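Local coordinates for putative drug/sodium antiporter (Escherichia coli, PDB 4Z3N), which probably works as a MATE-family antiporter that carries the genotoxin colibactin, or its precursor, across the cytoplasmic membrane, at residues I201-F206 against K211-A216. Residues are numbered along the deposited sequence; the frame is centred on the assembly and turned at random.
With OLC ((2R)-2,3-dihydroxypropyl (9Z)-octadec-9-enoate), chain G.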
ATOM      1  N   ILE A 201      -1.819  29.111   6.626  1.00 44.45           N
ATOM      2  CA  ILE A 201      -0.715  30.045   6.831  1.00 44.97           C
ATOM      3  C   ILE A 201       0.157  30.261   5.585  1.00 48.05           C
ATOM      4  O   ILE A 201       0.759  31.322   5.415  1.00 46.98           O
ATOM      5  CB  ILE A 201       0.192  29.576   7.976  1.00 42.98           C
ATOM      6  CG1 ILE A 201      -0.614  29.337   9.247  1.00 41.86           C
ATOM      7  CG2 ILE A 201       1.283  30.584   8.250  1.00 40.23           C
ATOM      8  CD1 ILE A 201       0.219  28.709  10.340  1.00 45.59           C
ATOM      9  N   MET A 202       0.243  29.258   4.721  1.00 45.98           N
ATOM     10  CA  MET A 202       1.065  29.386   3.525  1.00 42.86           C
ATOM     11  C   MET A 202       0.352  30.185   2.471  1.00 43.00           C
ATOM     12  O   MET A 202       0.985  30.777   1.609  1.00 48.00           O
ATOM     13  CB  MET A 202       1.439  28.017   2.960  1.00 46.55           C
ATOM     14  CG  MET A 202       2.144  27.116   3.945  1.00 42.37           C
ATOM     15  SD  MET A 202       3.772  27.738   4.383  1.00 46.54           S
ATOM     16  CE  MET A 202       4.106  26.751   5.858  1.00 43.88           C
ATOM     17  N   ILE A 203      -0.974  30.168   2.523  1.00 51.00           N
ATOM     18  CA  ILE A 203      -1.805  30.907   1.572  1.00 51.66           C
ATOM     19  C   ILE A 203      -1.953  32.393   1.941  1.00 52.62           C
ATOM     20  O   ILE A 203      -2.036  33.261   1.073  1.00 52.77           O
ATOM     21  CB  ILE A 203      -3.202  30.285   1.472  1.00 46.52           C
ATOM     22  CG1 ILE A 203      -3.099  28.800   1.171  1.00 50.39           C
ATOM     23  CG2 ILE A 203      -4.010  30.957   0.396  1.00 55.19           C
ATOM     24  CD1 ILE A 203      -4.383  28.045   1.428  1.00 52.70           C
ATOM     25  N   PHE A 204      -1.965  32.671   3.238  1.00 52.20           N
ATOM     26  CA  PHE A 204      -2.409  33.956   3.753  1.00 56.03           C
ATOM     27  C   PHE A 204      -1.246  34.749   4.334  1.00 57.78           C
ATOM     28  O   PHE A 204      -1.003  35.882   3.919  1.00 63.48           O
ATOM     29  CB  PHE A 204      -3.521  33.762   4.790  1.00 59.63           C
ATOM     30  CG  PHE A 204      -4.791  33.186   4.215  1.00 52.11           C
ATOM     31  CD1 PHE A 204      -5.203  33.524   2.936  1.00 53.32           C
ATOM     32  CD2 PHE A 204      -5.556  32.294   4.946  1.00 56.78           C
ATOM     33  CE1 PHE A 204      -6.365  32.989   2.395  1.00 56.06           C
ATOM     34  CE2 PHE A 204      -6.716  31.754   4.415  1.00 59.07           C
ATOM     35  CZ  PHE A 204      -7.122  32.098   3.138  1.00 55.98           C
ATOM     36  N   VAL A 205      -0.563  34.192   5.329  1.00 49.42           N
ATOM     37  CA  VAL A 205       0.673  34.812   5.810  1.00 50.92           C
ATOM     38  C   VAL A 205       1.798  34.892   4.759  1.00 53.56           C
ATOM     39  O   VAL A 205       2.314  35.972   4.483  1.00 56.41           O
ATOM     40  CB  VAL A 205       1.241  34.076   7.016  1.00 49.89           C
ATOM     41  CG1 VAL A 205       2.448  34.825   7.530  1.00 45.77           C
ATOM     42  CG2 VAL A 205       0.186  33.925   8.099  1.00 52.50           C
ATOM     43  N   PHE A 206       2.183  33.749   4.189  1.00 54.19           N
ATOM     44  CA  PHE A 206       3.342  33.689   3.294  1.00 47.80           C
ATOM     45  C   PHE A 206       3.007  33.878   1.816  1.00 44.61           C
ATOM     46  O   PHE A 206       3.919  34.031   1.000  1.00 47.11           O
ATOM     47  CB  PHE A 206       4.092  32.356   3.488  1.00 43.42           C
ATOM     48  CG  PHE A 206       4.777  32.240   4.823  1.00 40.56           C
ATOM     49  CD1 PHE A 206       4.140  31.641   5.890  1.00 43.57           C
ATOM     50  CD2 PHE A 206       6.053  32.754   5.016  1.00 39.88           C
ATOM     51  CE1 PHE A 206       4.760  31.545   7.133  1.00 45.35           C
ATOM     52  CE2 PHE A 206       6.681  32.661   6.249  1.00 43.47           C
ATOM     53  CZ  PHE A 206       6.029  32.056   7.310  1.00 44.80           C
ATOM     54  N   LYS A 211       2.037  25.995  -4.177  1.00 46.65           N
ATOM     55  CA  LYS A 211       3.327  25.603  -3.617  1.00 45.14           C
ATOM     56  C   LYS A 211       3.237  25.447  -2.102  1.00 44.08           C
ATOM     57  O   LYS A 211       3.644  24.416  -1.560  1.00 42.83           O
ATOM     58  CB  LYS A 211       4.413  26.624  -3.981  1.00 45.00           C
ATOM     59  CG  LYS A 211       4.881  26.548  -5.444  1.00 42.10           C
ATOM     60  CD  LYS A 211       6.040  27.515  -5.737  1.00 39.87           C
ATOM     61  CE  LYS A 211       5.672  28.964  -5.420  1.00 41.71           C
ATOM     62  NZ  LYS A 211       6.732  29.898  -5.868  1.00 46.95           N
ATOM     63  N   GLY A 212       2.679  26.454  -1.432  1.00 39.37           N
ATOM     64  CA  GLY A 212       2.481  26.419   0.009  1.00 41.29           C
ATOM     65  C   GLY A 212       1.686  25.241   0.581  1.00 39.30           C
ATOM     66  O   GLY A 212       2.044  24.725   1.648  1.00 36.11           O
ATOM     67  N   VAL A 213       0.609  24.815  -0.088  1.00 37.68           N
ATOM     68  CA  VAL A 213      -0.137  23.646   0.405  1.00 46.64           C
ATOM     69  C   VAL A 213       0.732  22.385   0.262  1.00 42.81           C
ATOM     70  O   VAL A 213       0.782  21.548   1.174  1.00 34.10           O
ATOM     71  CB  VAL A 213      -1.506  23.427  -0.321  1.00 45.13           C
ATOM     72  CG1 VAL A 213      -2.456  24.582  -0.060  1.00 46.07           C
ATOM     73  CG2 VAL A 213      -1.308  23.220  -1.797  1.00 51.30           C
ATOM     74  N   ALA A 214       1.419  22.269  -0.877  1.00 38.68           N
ATOM     75  CA  ALA A 214       2.431  21.239  -1.053  1.00 37.05           C
ATOM     76  C   ALA A 214       3.473  21.265   0.088  1.00 38.65           C
ATOM     77  O   ALA A 214       3.739  20.235   0.708  1.00 40.70           O
ATOM     78  CB  ALA A 214       3.103  21.396  -2.385  1.00 31.84           C
ATOM     79  N   LEU A 215       4.046  22.433   0.370  1.00 35.27           N
ATOM     80  CA  LEU A 215       5.047  22.559   1.431  1.00 37.35           C
ATOM     81  C   LEU A 215       4.461  22.290   2.825  1.00 36.93           C
ATOM     82  O   LEU A 215       5.161  21.800   3.725  1.00 32.08           O
ATOM     83  CB  LEU A 215       5.698  23.953   1.414  1.00 36.57           C
ATOM     84  CG  LEU A 215       6.611  24.201   2.622  1.00 36.55           C
ATOM     85  CD1 LEU A 215       7.863  23.308   2.548  1.00 30.50           C
ATOM     86  CD2 LEU A 215       6.971  25.683   2.792  1.00 33.36           C
ATOM     87  N   ALA A 216       3.184  22.613   3.011  1.00 36.65           N
ATOM     88  CA  ALA A 216       2.524  22.313   4.284  1.00 38.28           C
ATOM     89  C   ALA A 216       2.439  20.793   4.483  1.00 38.25           C
ATOM     90  O   ALA A 216       2.714  20.281   5.570  1.00 34.49           O
ATOM     91  CB  ALA A 216       1.141  22.946   4.340  1.00 33.39           C
TER
HETATM   92  C18 OLC G 506       6.223  19.013  -2.805  1.00 35.18           C
HETATM   93  C17 OLC G 506       6.768  19.876  -1.671  1.00 36.82           C
HETATM   94  C16 OLC G 506       8.160  20.383  -1.990  1.00 37.39           C
HETATM   95  C15 OLC G 506       8.847  20.925  -0.756  1.00 38.24           C
HETATM   96  C13 OLC G 506      10.740  22.637  -0.723  1.00 31.49           C
HETATM   97  C14 OLC G 506      10.326  21.195  -1.015  1.00 40.64           C
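Met202 lies against the start of the next helix. The two backbones come closest at Met202 and Gly212, whose CA atoms are 4.8 Å apart. Gly212 has no side chain, and Met202 CB rests on Gly212 CA at 3.5 Å. Met202 CG comes next and is nearest to the carbonyl oxygen Gly212 O, at 3.3 Å; Ala216 CB touches CG at 4.3 Å. CG is anti to the carbonyl carbon, and the chain then bends at chi2 (-67°). This bend turns SD toward Leu215, where the sulfur meets CD2 at 4.1 Å. The terminal methyl, Met202 CE, ends 4.3 Å from Leu215 CD2, so sulfur and methyl share one leucine branch. The two side chains cross at about a right angle.

Leu215 divides its branches between protein and lipid. CG is anti to the backbone N (chi1 172°). CD2 takes the methionine sulfur, and CD1 approaches C15 of a bound monoolein chain at 4.2 Å. Ala214 CB touches the same acyl chain, at C18. A second, smaller apolar touch joins Ile203 CD1 to Val213 CG1 at 4.2 Å. Trp56 of helix 28-56 also packs on Ile203, and Asp53 of that helix meets Val213. Ala216 continues the interface along helix 181-204, touching Asn195, Leu198 and Asp199.

The contact between 201-206 and 211-216 is apolar packing, with Met202 at its centre. It closes the short turn of a helical hairpin. The hairpin joins the consecutive predicted transmembrane helices 181-204 and 209-232, packed in the all-helical MATE fold.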